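Local atomic coordinates of alpha-2,3-sialyltransferase (Campylobacter jejuni, PDB entry 2P56), a protein that probably transfers sialic acid to acceptor sugars as a glycosyltransferase, the chain here being the N-terminal portion of a longer membrane-associated enzyme. Residues Leu13-Asn18 with Leu161-Ile166; Ile23-Gly28 with Tyr167-Asp172; Lys37-Glu42 with Ile244-Thr249; Leu74-Thr79 with Asn259-Thr264. All blocks are in the same frame, centred on the assembly; numbering follows the deposited sequence.

In the fold
From the N terminus, the loop 13-18 first closes on the turn between helix 150-161 and strand 165-169 (contact 1). Strand 21-25 follows and lies beside strand 165-169 in the parallel sheet (contact 2). The loop 37-42, leading into strand 44-48, then meets the distant loop 244-249 (contact 3), and helix 73-85 receives the extended segment 259-264 (contact 4). Every pair of contacts crosses along the chain and none nests, since first and second partners recur in the same order. Contacts 1 and 2 share strand 165-169 and touch through Ile-166 and Ile-24; contacts 2 and 3 touch where Tyr-167 and Ile-23 pack on Pro-40. Contact 4 stands apart, at a subunit interface.

Contact 1 of 4, residues Leu13-Asn18 with Leu161-Ile166; sequences LIVSKN and LGYKTI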
loop_
_atom_site.group_PDB
_atom_site.type_symbol
_atom_site.label_atom_id
_atom_site.label_comp_id
_atom_site.label_asym_id
_atom_site.label_seq_id
_atom_site.Cartn_x
_atom_site.Cartn_y
_atom_site.Cartn_z
ATOM N N LEU A 13 -8.911 -18.535 12.414
ATOM C CA LEU A 13 -8.838 -19.604 13.403
ATOM C C LEU A 13 -8.978 -18.992 14.803
ATOM O O LEU A 13 -8.023 -18.428 15.344
ATOM C CB LEU A 13 -7.499 -20.338 13.261
ATOM C CG LEU A 13 -7.281 -21.662 13.997
ATOM C CD1 LEU A 13 -5.982 -22.283 13.489
ATOM C CD2 LEU A 13 -7.223 -21.447 15.511
ATOM N N ILE A 14 -10.174 -19.100 15.378
ATOM C CA ILE A 14 -10.441 -18.545 16.704
ATOM C C ILE A 14 -10.438 -19.595 17.808
ATOM O O ILE A 14 -11.120 -20.617 17.714
ATOM C CB ILE A 14 -11.804 -17.813 16.745
ATOM C CG1 ILE A 14 -11.755 -16.539 15.901
ATOM C CG2 ILE A 14 -12.161 -17.461 18.177
ATOM C CD1 ILE A 14 -11.680 -16.782 14.419
ATOM N N VAL A 15 -9.671 -19.328 18.860
ATOM C CA VAL A 15 -9.581 -20.232 20.002
ATOM C C VAL A 15 -10.479 -19.725 21.136
ATOM O O VAL A 15 -10.317 -18.597 21.603
ATOM C CB VAL A 15 -8.128 -20.323 20.541
ATOM C CG1 VAL A 15 -8.078 -21.230 21.759
ATOM C CG2 VAL A 15 -7.199 -20.842 19.464
ATOM N N SER A 16 -11.427 -20.555 21.566
ATOM C CA SER A 16 -12.324 -20.194 22.663
ATOM C C SER A 16 -11.631 -20.490 23.990
ATOM O O SER A 16 -10.909 -21.482 24.109
ATOM C CB SER A 16 -13.624 -20.997 22.584
ATOM O OG SER A 16 -14.387 -20.833 23.769
ATOM N N LYS A 17 -11.851 -19.632 24.985
ATOM C CA LYS A 17 -11.232 -19.816 26.295
ATOM C C LYS A 17 -11.658 -21.104 26.984
ATOM O O LYS A 17 -11.101 -21.471 28.020
ATOM C CB LYS A 17 -11.536 -18.626 27.210
ATOM C CG LYS A 17 -10.588 -17.445 27.030
ATOM C CD LYS A 17 -10.764 -16.419 28.144
ATOM C CE LYS A 17 -9.668 -15.367 28.106
ATOM N NZ LYS A 17 -9.777 -14.410 29.243
ATOM N N ASN A 18 -12.640 -21.788 26.403
ATOM C CA ASN A 18 -13.139 -23.041 26.960
ATOM C C ASN A 18 -12.322 -24.242 26.481
ATOM O O ASN A 18 -12.352 -25.306 27.102
ATOM C CB ASN A 18 -14.604 -23.232 26.574
ATOM C CG ASN A 18 -15.441 -22.015 26.883
ATOM O OD1 ASN A 18 -15.457 -21.530 28.017
ATOM N ND2 ASN A 18 -16.140 -21.506 25.876
ATOM N N LEU A 161 -2.205 -17.485 18.673
ATOM C CA LEU A 161 -3.626 -17.681 18.417
ATOM C C LEU A 161 -4.461 -17.812 19.697
ATOM O O LEU A 161 -5.682 -17.665 19.659
ATOM C CB LEU A 161 -3.815 -18.919 17.535
ATOM C CG LEU A 161 -4.148 -18.792 16.041
ATOM C CD1 LEU A 161 -3.930 -17.388 15.514
ATOM C CD2 LEU A 161 -3.318 -19.805 15.287
ATOM N N GLY A 162 -3.820 -18.103 20.826
ATOM C CA GLY A 162 -4.578 -18.210 22.061
ATOM C C GLY A 162 -4.568 -19.535 22.807
ATOM O O GLY A 162 -5.196 -19.646 23.857
ATOM N N TYR A 163 -3.885 -20.546 22.284
ATOM C CA TYR A 163 -3.830 -21.819 22.989
ATOM C C TYR A 163 -2.920 -21.605 24.185
ATOM O O TYR A 163 -1.942 -20.865 24.083
ATOM C CB TYR A 163 -3.275 -22.922 22.090
ATOM C CG TYR A 163 -4.202 -23.302 20.953
ATOM C CD1 TYR A 163 -4.040 -22.751 19.686
ATOM C CD2 TYR A 163 -5.241 -24.215 21.150
ATOM C CE1 TYR A 163 -4.877 -23.098 18.640
ATOM C CE2 TYR A 163 -6.091 -24.568 20.108
ATOM C CZ TYR A 163 -5.899 -24.005 18.850
ATOM O OH TYR A 163 -6.713 -24.360 17.796
ATOM N N LYS A 164 -3.236 -22.243 25.313
ATOM C CA LYS A 164 -2.442 -22.069 26.529
ATOM C C LYS A 164 -1.661 -23.303 26.950
ATOM O O LYS A 164 -0.689 -23.195 27.698
ATOM C CB LYS A 164 -3.338 -21.622 27.687
ATOM C CG LYS A 164 -4.406 -20.623 27.290
ATOM C CD LYS A 164 -3.842 -19.407 26.571
ATOM C CE LYS A 164 -3.068 -18.492 27.500
ATOM N NZ LYS A 164 -2.821 -17.163 26.856
ATOM N N THR A 165 -2.081 -24.475 26.485
ATOM C CA THR A 165 -1.370 -25.705 26.826
ATOM C C THR A 165 -0.996 -26.473 25.556
ATOM O O THR A 165 -1.851 -26.818 24.739
ATOM C CB THR A 165 -2.207 -26.627 27.743
ATOM O OG1 THR A 165 -2.814 -25.858 28.787
ATOM C CG2 THR A 165 -1.313 -27.670 28.373
ATOM N N ILE A 166 0.294 -26.747 25.412
ATOM C CA ILE A 166 0.816 -27.442 24.245
ATOM C C ILE A 166 1.306 -28.848 24.566
ATOM O O ILE A 166 2.015 -29.052 25.546
ATOM C CB ILE A 166 2.002 -26.650 23.643
ATOM C CG1 ILE A 166 1.527 -25.277 23.175
ATOM C CG2 ILE A 166 2.634 -27.430 22.500
ATOM C CD1 ILE A 166 2.669 -24.326 22.848
#
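One face of the Tyr-163 ring is occupied by Val-15, whose CG2 methyl forms a CH-pi contact 3.6 Å from the ring centroid and 21° off the ring normal. The methyl is displaced toward the rim of the ring, and its closest ring atom is CE1, 3.3 Å from Val-15 CG2. Leu-13 approaches the same ring obliquely, with its CD2 methyl 3.7 Å from Tyr-163 OH. That hydroxyl is hydrogen-bonded to Asp-44, which anchors the outer end of the ring. Both branches of Val-15 meet carbonyls of the turn: CG1 stands anti to the backbone N (chi1 178°) and lies 3.9 Å from Gly-162 O, while CG2 also comes within 3.5 Å of Leu-161 O. The turn is the Schellman motif that ends helix 150-161, with Gly-162 at positive phi (119°), and it leads directly into strand 165-169 of the Rossmann-like parallel sheet. The N-terminal loop 13-18 is thus laid across a helix-to-strand junction, held by apolar packing. Leu-13 crosses Leu-161 at about a right angle, its CD1 4.1 Å from Leu-161 CD2, and the carbonyl O of Leu-13 faces Leu-161 CG. Beyond this pair, the Leu-13 side chain also packs on Lys-64 and Ala-65 of strand 62-68 and on Asn-93 and Phe-95 of strand 90-96.

Contact 2 of 4, residues Ile23-Gly28 with Tyr167-Asp172; sequences IIAGNG and YLCGID
Gly-28 N donates to Gly-170 O over 2.7 Å, the shortest of four backbone hydrogen bonds that join 23-28 to 167-172. It extends the pairing beyond the last strand residues of two parallel neighbours in the Rossmann-like sheet. Within the strands Ile-24 uses both its backbone groups, its N reaching Tyr-167 O at 3.0 Å and its O receiving the N-H of Cys-169 at 3.3 Å. Cys-169 O then takes Gly-26 N at 2.8 Å, with the CA-H of Ala-25 also directed at this carbonyl. Ile-23, Ala-25, Tyr-167 and Cys-169 share one face of the sheet. There Ile-23 CD1 touches Tyr-167 CB, and a chi1 of 64°, which sets Cys-169 SG between its own backbone N and carbonyl carbon, brings it to 3.4 Å from Ala-25 CB. On the other face Leu-168 runs alongside Ile-24, its CD2 methyl 3.7 Å from Ile-24 CB, and Met-154, Cys-155 and Ala-158 of helix 150-161 pack on Ile-24. Past the strands the chains close in at Gly-26 and Gly-170, whose CA atoms are 4.2 Å apart, nearer than in any strand pair. The glycine-rich loop at the C-terminal end of strand 21-25 is consistent with a nucleotide-sugar site, as in related Rossmann-like sialyltransferases, although none is bound here. Asp-172 OD1, hydrogen-bonded to Ser-30 OG, comes to 3.4 Å from Gly-28 CA.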
loop_
_atom_site.group_PDB
_atom_site.type_symbol
_atom_site.label_atom_id
_atom_site.label_comp_id
_atom_site.label_asym_id
_atom_site.label_seq_id
_atom_site.Cartn_x
_atom_site.Cartn_y
_atom_site.Cartn_z
ATOM N N ILE A 23 -2.538 -29.978 20.158
ATOM C CA ILE A 23 -1.566 -31.047 19.987
ATOM C C ILE A 23 -0.741 -30.671 18.762
ATOM O O ILE A 23 -1.280 -30.536 17.663
ATOM C CB ILE A 23 -2.249 -32.401 19.722
ATOM C CG1 ILE A 23 -3.332 -32.661 20.774
ATOM C CG2 ILE A 23 -1.214 -33.500 19.745
ATOM C CD1 ILE A 23 -2.833 -32.608 22.216
ATOM N N ILE A 24 0.561 -30.491 18.954
ATOM C CA ILE A 24 1.454 -30.122 17.863
ATOM C C ILE A 24 2.380 -31.290 17.566
ATOM O O ILE A 24 3.121 -31.751 18.439
ATOM C CB ILE A 24 2.255 -28.855 18.238
ATOM C CG1 ILE A 24 1.273 -27.692 18.424
ATOM C CG2 ILE A 24 3.302 -28.545 17.173
ATOM C CD1 ILE A 24 1.908 -26.391 18.813
ATOM N N ALA A 25 2.332 -31.774 16.328
ATOM C CA ALA A 25 3.141 -32.920 15.942
ATOM C C ALA A 25 4.090 -32.733 14.770
ATOM O O ALA A 25 3.748 -32.132 13.753
ATOM C CB ALA A 25 2.233 -34.102 15.655
ATOM N N GLY A 26 5.296 -33.260 14.932
ATOM C CA GLY A 26 6.268 -33.219 13.862
ATOM C C GLY A 26 6.102 -34.555 13.156
ATOM O O GLY A 26 5.114 -35.260 13.383
ATOM N N ASN A 27 7.049 -34.923 12.306
ATOM C CA ASN A 27 6.943 -36.199 11.612
ATOM C C ASN A 27 8.065 -37.147 12.011
ATOM O O ASN A 27 8.381 -38.101 11.298
ATOM C CB ASN A 27 6.934 -35.977 10.098
ATOM C CG ASN A 27 5.724 -35.200 9.646
ATOM O OD1 ASN A 27 4.586 -35.615 9.880
ATOM N ND2 ASN A 27 5.957 -34.060 9.009
ATOM N N GLY A 28 8.657 -36.877 13.169
ATOM C CA GLY A 28 9.726 -37.721 13.656
ATOM C C GLY A 28 9.182 -39.068 14.085
ATOM O O GLY A 28 7.963 -39.240 14.191
ATOM N N TYR A 167 0.928 -29.812 23.727
ATOM C CA TYR A 167 1.356 -31.204 23.884
ATOM C C TYR A 167 2.147 -31.569 22.631
ATOM O O TYR A 167 1.605 -31.551 21.520
ATOM C CB TYR A 167 0.139 -32.121 24.028
ATOM C CG TYR A 167 -0.717 -31.809 25.240
ATOM C CD1 TYR A 167 -0.521 -32.475 26.454
ATOM C CD2 TYR A 167 -1.713 -30.838 25.175
ATOM C CE1 TYR A 167 -1.306 -32.173 27.577
ATOM C CE2 TYR A 167 -2.497 -30.527 26.280
ATOM C CZ TYR A 167 -2.291 -31.195 27.479
ATOM O OH TYR A 167 -3.058 -30.860 28.572
ATOM N N LEU A 168 3.423 -31.910 22.804
ATOM C CA LEU A 168 4.285 -32.240 21.667
ATOM C C LEU A 168 4.558 -33.720 21.408
ATOM O O LEU A 168 4.638 -34.535 22.331
ATOM C CB LEU A 168 5.628 -31.521 21.815
ATOM C CG LEU A 168 5.610 -29.997 21.937
ATOM C CD1 LEU A 168 7.027 -29.493 22.152
ATOM C CD2 LEU A 168 5.018 -29.387 20.686
ATOM N N CYS A 169 4.716 -34.046 20.129
ATOM C CA CYS A 169 5.009 -35.399 19.688
ATOM C C CYS A 169 5.578 -35.319 18.274
ATOM O O CYS A 169 5.343 -34.340 17.560
ATOM C CB CYS A 169 3.742 -36.266 19.701
ATOM S SG CYS A 169 2.429 -35.771 18.557
ATOM N N GLY A 170 6.333 -36.337 17.877
ATOM C CA GLY A 170 6.916 -36.333 16.549
ATOM C C GLY A 170 8.106 -35.399 16.422
ATOM O O GLY A 170 8.664 -35.239 15.333
ATOM N N ILE A 171 8.488 -34.769 17.531
ATOM C CA ILE A 171 9.635 -33.861 17.545
ATOM C C ILE A 171 10.866 -34.646 18.014
ATOM O O ILE A 171 11.049 -34.888 19.210
ATOM C CB ILE A 171 9.419 -32.664 18.514
ATOM C CG1 ILE A 171 8.094 -31.960 18.212
ATOM C CG2 ILE A 171 10.579 -31.673 18.384
ATOM C CD1 ILE A 171 8.016 -31.326 16.844
ATOM N N ASP A 172 11.702 -35.050 17.064
ATOM C CA ASP A 172 12.910 -35.807 17.377
ATOM C C ASP A 172 14.131 -35.142 16.745
ATOM O O ASP A 172 14.005 -34.388 15.781
ATOM C CB ASP A 172 12.774 -37.246 16.865
ATOM C CG ASP A 172 11.552 -37.956 17.430
ATOM O OD1 ASP A 172 10.419 -37.629 17.020
ATOM O OD2 ASP A 172 11.726 -38.840 18.294
#

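Contact 3 of 4, residues Lys37-Glu42 with Ile244-Thr249; sequences KRLPRE and INNNFT. With EDO (1,2-ethanediol), chain B.
Lys-37 O is gripped by two amides of the loop 244-249. Asn-246 N donates to this carbonyl O over 3.2 Å, in the carbonyl plane and on a lone pair, whereas Ile-244 N approaches it from 44° above that plane with a less straight bond (138° at the hydrogen). The CA-H of Lys-37 turns in exchange to the carbonyl of Asn-246, with Lys-37 CA 3.2 Å from Asn-246 O. Side chains flank this backbone clasp. The chi1 of Ile-244 (66°) places CG1 between its backbone N and carbonyl carbon, and the branch runs forward until CD1 is 3.5 Å from Leu-39 O. Asn-246 points at the loop 37-42, its ND2 3.7 Å from Leu-39 CB as the two side chains cross. That amide nitrogen is hydrogen-bonded to Tyr-36 O, which sets its rotation. Leu-39 CD1 reaches Phe-248 CD1 at 4.4 Å, and the Phe-248 ring stacks on Tyr-36. In a further shell, Arg-38 forms a salt bridge with Asp-230 and a hydrogen bond to Ser-241 O, while Leu-39 and Pro-40 rest on Ile-23 of strand 21-25. At the periphery O2 of an ethanediol, probably from the crystallisation liquor, donates to Arg-41 O over 2.7 Å. With Ile-244 in a right-handed and Asn-245 in a left-handed backbone conformation, the amides of residues 244 and 246 converge on a single oxygen, the arrangement characteristic of a backbone nest.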
loop_
_atom_site.group_PDB
_atom_site.type_symbol
_atom_site.label_atom_id
_atom_site.label_comp_id
_atom_site.label_asym_id
_atom_site.label_seq_id
_atom_site.Cartn_x
_atom_site.Cartn_y
_atom_site.Cartn_z
ATOM N N LYS A 37 -2.567 -42.226 26.479
ATOM C CA LYS A 37 -3.184 -42.048 27.788
ATOM C C LYS A 37 -2.918 -40.636 28.314
ATOM O O LYS A 37 -3.673 -40.120 29.141
ATOM C CB LYS A 37 -2.633 -43.065 28.792
ATOM C CG LYS A 37 -2.674 -44.519 28.337
ATOM C CD LYS A 37 -2.242 -45.444 29.474
ATOM C CE LYS A 37 -1.572 -46.710 28.961
ATOM N NZ LYS A 37 -0.264 -46.406 28.297
ATOM N N ARG A 38 -1.848 -40.016 27.819
ATOM C CA ARG A 38 -1.450 -38.679 28.252
ATOM C C ARG A 38 -2.167 -37.529 27.545
ATOM O O ARG A 38 -2.070 -36.385 27.981
ATOM C CB ARG A 38 0.062 -38.498 28.078
ATOM C CG ARG A 38 0.931 -39.541 28.789
ATOM C CD ARG A 38 2.416 -39.264 28.553
ATOM N NE ARG A 38 3.280 -40.331 29.055
ATOM C CZ ARG A 38 3.421 -40.644 30.343
ATOM N NH1 ARG A 38 4.225 -41.631 30.696
ATOM N NH2 ARG A 38 2.770 -39.969 31.282
ATOM N N LEU A 39 -2.876 -37.814 26.456
ATOM C CA LEU A 39 -3.585 -36.753 25.738
ATOM C C LEU A 39 -4.714 -36.191 26.591
ATOM O O LEU A 39 -5.290 -36.902 27.414
ATOM C CB LEU A 39 -4.193 -37.272 24.431
ATOM C CG LEU A 39 -3.322 -37.644 23.233
ATOM C CD1 LEU A 39 -4.214 -38.218 22.143
ATOM C CD2 LEU A 39 -2.583 -36.421 22.720
ATOM N N PRO A 40 -5.035 -34.896 26.416
ATOM C CA PRO A 40 -6.122 -34.307 27.199
ATOM C C PRO A 40 -7.411 -34.785 26.546
ATOM O O PRO A 40 -7.374 -35.275 25.419
ATOM C CB PRO A 40 -5.894 -32.805 27.033
ATOM C CG PRO A 40 -5.317 -32.715 25.648
ATOM C CD PRO A 40 -4.336 -33.868 25.623
ATOM N N ARG A 41 -8.539 -34.651 27.234
ATOM C CA ARG A 41 -9.810 -35.100 26.678
ATOM C C ARG A 41 -10.289 -34.201 25.537
ATOM O O ARG A 41 -11.005 -34.646 24.643
ATOM C CB ARG A 41 -10.875 -35.170 27.784
ATOM C CG ARG A 41 -11.371 -33.825 28.290
ATOM C CD ARG A 41 -12.684 -33.398 27.622
ATOM N NE ARG A 41 -13.863 -34.041 28.211
ATOM C CZ ARG A 41 -14.204 -35.317 28.040
ATOM N NH1 ARG A 41 -15.296 -35.795 28.625
ATOM N NH2 ARG A 41 -13.466 -36.117 27.277
ATOM N N GLU A 42 -9.884 -32.937 25.572
ATOM C CA GLU A 42 -10.268 -31.979 24.545
ATOM C C GLU A 42 -9.017 -31.364 23.921
ATOM O O GLU A 42 -8.053 -31.068 24.633
ATOM C CB GLU A 42 -11.115 -30.868 25.157
ATOM C CG GLU A 42 -12.354 -30.551 24.369
ATOM C CD GLU A 42 -13.401 -31.622 24.529
ATOM O OE1 GLU A 42 -13.993 -31.693 25.626
ATOM O OE2 GLU A 42 -13.623 -32.393 23.569
ATOM N N ILE A 244 -3.636 -39.765 32.280
ATOM C CA ILE A 244 -4.978 -39.670 32.838
ATOM C C ILE A 244 -5.848 -40.796 32.283
ATOM O O ILE A 244 -7.069 -40.684 32.206
ATOM C CB ILE A 244 -5.631 -38.310 32.526
ATOM C CG1 ILE A 244 -5.867 -38.159 31.022
ATOM C CG2 ILE A 244 -4.738 -37.190 33.049
ATOM C CD1 ILE A 244 -6.664 -36.924 30.654
ATOM N N ASN A 245 -5.187 -41.885 31.903
ATOM C CA ASN A 245 -5.845 -43.073 31.368
ATOM C C ASN A 245 -6.748 -42.788 30.167
ATOM O O ASN A 245 -7.805 -43.400 30.018
ATOM C CB ASN A 245 -6.659 -43.757 32.470
ATOM C CG ASN A 245 -6.927 -45.221 32.175
ATOM O OD1 ASN A 245 -7.956 -45.767 32.578
ATOM N ND2 ASN A 245 -5.992 -45.870 31.483
ATOM N N ASN A 246 -6.335 -41.857 29.314
ATOM C CA ASN A 246 -7.114 -41.530 28.125
ATOM C C ASN A 246 -7.004 -42.693 27.140
ATOM O O ASN A 246 -6.033 -43.452 27.175
ATOM C CB ASN A 246 -6.581 -40.256 27.472
ATOM C CG ASN A 246 -7.358 -39.870 26.230
ATOM O OD1 ASN A 246 -8.550 -39.564 26.302
ATOM N ND2 ASN A 246 -6.688 -39.888 25.079
ATOM N N ASN A 247 -7.998 -42.832 26.270
ATOM C CA ASN A 247 -8.001 -43.906 25.278
ATOM C C ASN A 247 -7.950 -43.351 23.853
ATOM O O ASN A 247 -8.264 -42.180 23.623
ATOM C CB ASN A 247 -9.246 -44.780 25.460
ATOM C CG ASN A 247 -10.529 -43.978 25.410
ATOM O OD1 ASN A 247 -10.871 -43.395 24.381
ATOM N ND2 ASN A 247 -11.244 -43.939 26.529
ATOM N N PHE A 248 -7.568 -44.194 22.896
ATOM C CA PHE A 248 -7.468 -43.754 21.506
ATOM C C PHE A 248 -7.634 -44.890 20.498
ATOM O O PHE A 248 -7.016 -45.946 20.632
ATOM C CB PHE A 248 -6.107 -43.084 21.279
ATOM C CG PHE A 248 -5.981 -42.395 19.951
ATOM C CD1 PHE A 248 -6.502 -41.121 19.765
ATOM C CD2 PHE A 248 -5.327 -43.014 18.890
ATOM C CE1 PHE A 248 -6.373 -40.469 18.538
ATOM C CE2 PHE A 248 -5.193 -42.373 17.663
ATOM C CZ PHE A 248 -5.718 -41.095 17.488
ATOM N N THR A 249 -8.468 -44.670 19.485
ATOM C CA THR A 249 -8.673 -45.681 18.449
ATOM C C THR A 249 -7.724 -45.365 17.293
ATOM O O THR A 249 -7.903 -44.380 16.578
ATOM C CB THR A 249 -10.138 -45.687 17.922
ATOM O OG1 THR A 249 -11.042 -45.951 19.001
ATOM C CG2 THR A 249 -10.322 -46.769 16.861
HETATM C C1 EDO B . -10.358 -33.818 20.549
HETATM O O1 EDO B . -11.351 -32.814 20.850
HETATM C C2 EDO B . -10.909 -35.182 20.819
HETATM O O2 EDO B . -11.642 -35.333 22.076
#

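Contact 4 of 4, residues Leu74-Thr79 with Asn259-Thr264; sequences LQQYHT and NDILLT
Residues 261-264 run extended along one side of helix 73-85, from Thr-79 back toward Leu-74, with Thr-79 and Leu-262 closest in backbone. The contact lays the loop preceding helix 268-279 over a helix flanking the parallel sheet of the Rossmann-like domain. Thr-79 OG1 couples the two: it accepts from Leu-262 N over 3.0 Å (156° at the hydrogen) and donates to Gln-75 O over 2.7 Å. Its chi1 of -57° sets OG1 beside the backbone N, within range of the preceding helical turn. Gln-75 O is therefore held doubly, by Thr-79 OG1 and Thr-79 N from opposite faces of its plane. Ile-261 inserts CD1 between two glutamines, 3.6 Å from Gln-75 CB and 3.8 Å from Gln-76 CD, crossing the Gln-76 chain at about a right angle; Gln-76 NE2 is anchored on Tyr-52 OH. Leu-262 lies against His-78 and Thr-79, with CB 3.6 Å from His-78 CD2 and Leu-262 CD2 over one face of the imidazole. The ring also belongs to the subunit interface, since ND1 is hydrogen-bonded to Tyr-139 OH of the second subunit and Tyr-143 of that subunit meets it at a shallow angle between planes. At the ring edge, in plane, a water 2.9 Å from His-78 NE2 donates to Leu-263 O over 2.6 Å.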
loop_
_atom_site.group_PDB
_atom_site.type_symbol
_atom_site.label_atom_id
_atom_site.label_comp_id
_atom_site.label_asym_id
_atom_site.label_seq_id
_atom_site.Cartn_x
_atom_site.Cartn_y
_atom_site.Cartn_z
ATOM N N LEU A 74 3.240 -24.715 -3.411
ATOM C CA LEU A 74 2.394 -24.991 -4.561
ATOM C C LEU A 74 1.920 -26.453 -4.548
ATOM O O LEU A 74 0.723 -26.719 -4.631
ATOM C CB LEU A 74 3.151 -24.695 -5.856
ATOM C CG LEU A 74 2.349 -24.917 -7.135
ATOM C CD1 LEU A 74 1.263 -23.844 -7.267
ATOM C CD2 LEU A 74 3.294 -24.890 -8.323
ATOM N N GLN A 75 2.853 -27.396 -4.446
ATOM C CA GLN A 75 2.494 -28.819 -4.418
ATOM C C GLN A 75 1.768 -29.260 -3.134
ATOM O O GLN A 75 0.869 -30.103 -3.177
ATOM C CB GLN A 75 3.745 -29.681 -4.613
ATOM C CG GLN A 75 4.437 -29.489 -5.982
ATOM C CD GLN A 75 5.378 -28.295 -6.012
ATOM O OE1 GLN A 75 5.382 -27.461 -5.094
ATOM N NE2 GLN A 75 6.180 -28.200 -7.076
ATOM N N GLN A 76 2.158 -28.708 -1.988
ATOM C CA GLN A 76 1.504 -29.084 -0.737
ATOM C C GLN A 76 0.069 -28.564 -0.705
ATOM O O GLN A 76 -0.834 -29.245 -0.221
ATOM C CB GLN A 76 2.268 -28.524 0.469
ATOM C CG GLN A 76 3.647 -29.116 0.702
ATOM C CD GLN A 76 3.612 -30.539 1.234
ATOM O OE1 GLN A 76 4.516 -30.959 1.957
ATOM N NE2 GLN A 76 2.582 -31.287 0.875
ATOM N N TYR A 77 -0.139 -27.351 -1.213
ATOM C CA TYR A 77 -1.479 -26.771 -1.227
ATOM C C TYR A 77 -2.385 -27.697 -2.020
ATOM O O TYR A 77 -3.487 -28.039 -1.580
ATOM C CB TYR A 77 -1.459 -25.386 -1.870
ATOM C CG TYR A 77 -2.817 -24.726 -1.937
ATOM C CD1 TYR A 77 -3.351 -24.059 -0.830
ATOM C CD2 TYR A 77 -3.573 -24.765 -3.111
ATOM C CE1 TYR A 77 -4.600 -23.448 -0.897
ATOM C CE2 TYR A 77 -4.822 -24.160 -3.186
ATOM C CZ TYR A 77 -5.328 -23.503 -2.080
ATOM O OH TYR A 77 -6.566 -22.902 -2.165
ATOM N N HIS A 78 -1.900 -28.104 -3.190
ATOM C CA HIS A 78 -2.638 -29.013 -4.063
ATOM C C HIS A 78 -2.857 -30.355 -3.356
ATOM O O HIS A 78 -3.947 -30.919 -3.392
ATOM C CB HIS A 78 -1.859 -29.216 -5.370
ATOM C CG HIS A 78 -2.346 -30.363 -6.207
ATOM N ND1 HIS A 78 -3.668 -30.519 -6.568
ATOM C CD2 HIS A 78 -1.675 -31.386 -6.788
ATOM C CE1 HIS A 78 -3.790 -31.591 -7.332
ATOM N NE2 HIS A 78 -2.594 -32.134 -7.483
ATOM N N THR A 79 -1.820 -30.853 -2.697
ATOM C CA THR A 79 -1.931 -32.121 -1.996
ATOM C C THR A 79 -2.977 -32.055 -0.884
ATOM O O THR A 79 -3.716 -33.016 -0.677
ATOM C CB THR A 79 -0.581 -32.539 -1.395
ATOM O OG1 THR A 79 0.399 -32.608 -2.436
ATOM C CG2 THR A 79 -0.693 -33.895 -0.729
ATOM N N ASN A 259 0.300 -40.942 -0.104
ATOM C CA ASN A 259 1.429 -41.100 0.805
ATOM C C ASN A 259 2.665 -40.353 0.329
ATOM O O ASN A 259 3.744 -40.509 0.893
ATOM C CB ASN A 259 1.772 -42.581 0.961
ATOM C CG ASN A 259 2.420 -43.156 -0.283
ATOM O OD1 ASN A 259 1.916 -42.979 -1.396
ATOM N ND2 ASN A 259 3.541 -43.848 -0.102
ATOM N N ASP A 260 2.524 -39.557 -0.722
ATOM C CA ASP A 260 3.659 -38.785 -1.211
ATOM C C ASP A 260 3.126 -37.452 -1.713
ATOM O O ASP A 260 1.955 -37.341 -2.095
ATOM C CB ASP A 260 4.382 -39.537 -2.333
ATOM C CG ASP A 260 5.719 -38.907 -2.693
ATOM O OD1 ASP A 260 6.387 -39.417 -3.619
ATOM O OD2 ASP A 260 6.109 -37.903 -2.053
ATOM N N ILE A 261 3.973 -36.431 -1.684
ATOM C CA ILE A 261 3.566 -35.113 -2.142
ATOM C C ILE A 261 3.160 -35.199 -3.614
ATOM O O ILE A 261 3.862 -35.801 -4.423
ATOM C CB ILE A 261 4.707 -34.087 -1.948
ATOM C CG1 ILE A 261 4.213 -32.686 -2.312
ATOM C CG2 ILE A 261 5.926 -34.495 -2.771
ATOM C CD1 ILE A 261 5.211 -31.592 -2.002
ATOM N N LEU A 262 2.017 -34.607 -3.946
ATOM C CA LEU A 262 1.487 -34.626 -5.307
ATOM C C LEU A 262 2.233 -33.735 -6.282
ATOM O O LEU A 262 2.684 -32.650 -5.927
ATOM C CB LEU A 262 0.012 -34.222 -5.292
ATOM C CG LEU A 262 -1.068 -35.301 -5.182
ATOM C CD1 LEU A 262 -0.521 -36.572 -4.568
ATOM C CD2 LEU A 262 -2.215 -34.753 -4.372
ATOM N N LEU A 263 2.366 -34.205 -7.519
ATOM C CA LEU A 263 3.031 -33.429 -8.562
ATOM C C LEU A 263 1.980 -32.562 -9.249
ATOM O O LEU A 263 0.801 -32.909 -9.271
ATOM C CB LEU A 263 3.690 -34.363 -9.580
ATOM C CG LEU A 263 5.153 -34.757 -9.333
ATOM C CD1 LEU A 263 5.446 -34.871 -7.852
ATOM C CD2 LEU A 263 5.438 -36.070 -10.051
ATOM N N THR A 264 2.403 -31.430 -9.796
ATOM C CA THR A 264 1.477 -30.538 -10.477
ATOM C C THR A 264 1.626 -30.643 -11.992
ATOM O O THR A 264 2.689 -31.008 -12.485
ATOM C CB THR A 264 1.705 -29.073 -10.058
ATOM O OG1 THR A 264 3.041 -28.673 -10.396
ATOM C CG2 THR A 264 1.492 -28.923 -8.563
HETATM O O HOH W 1 -1.428 -34.204 -9.152
#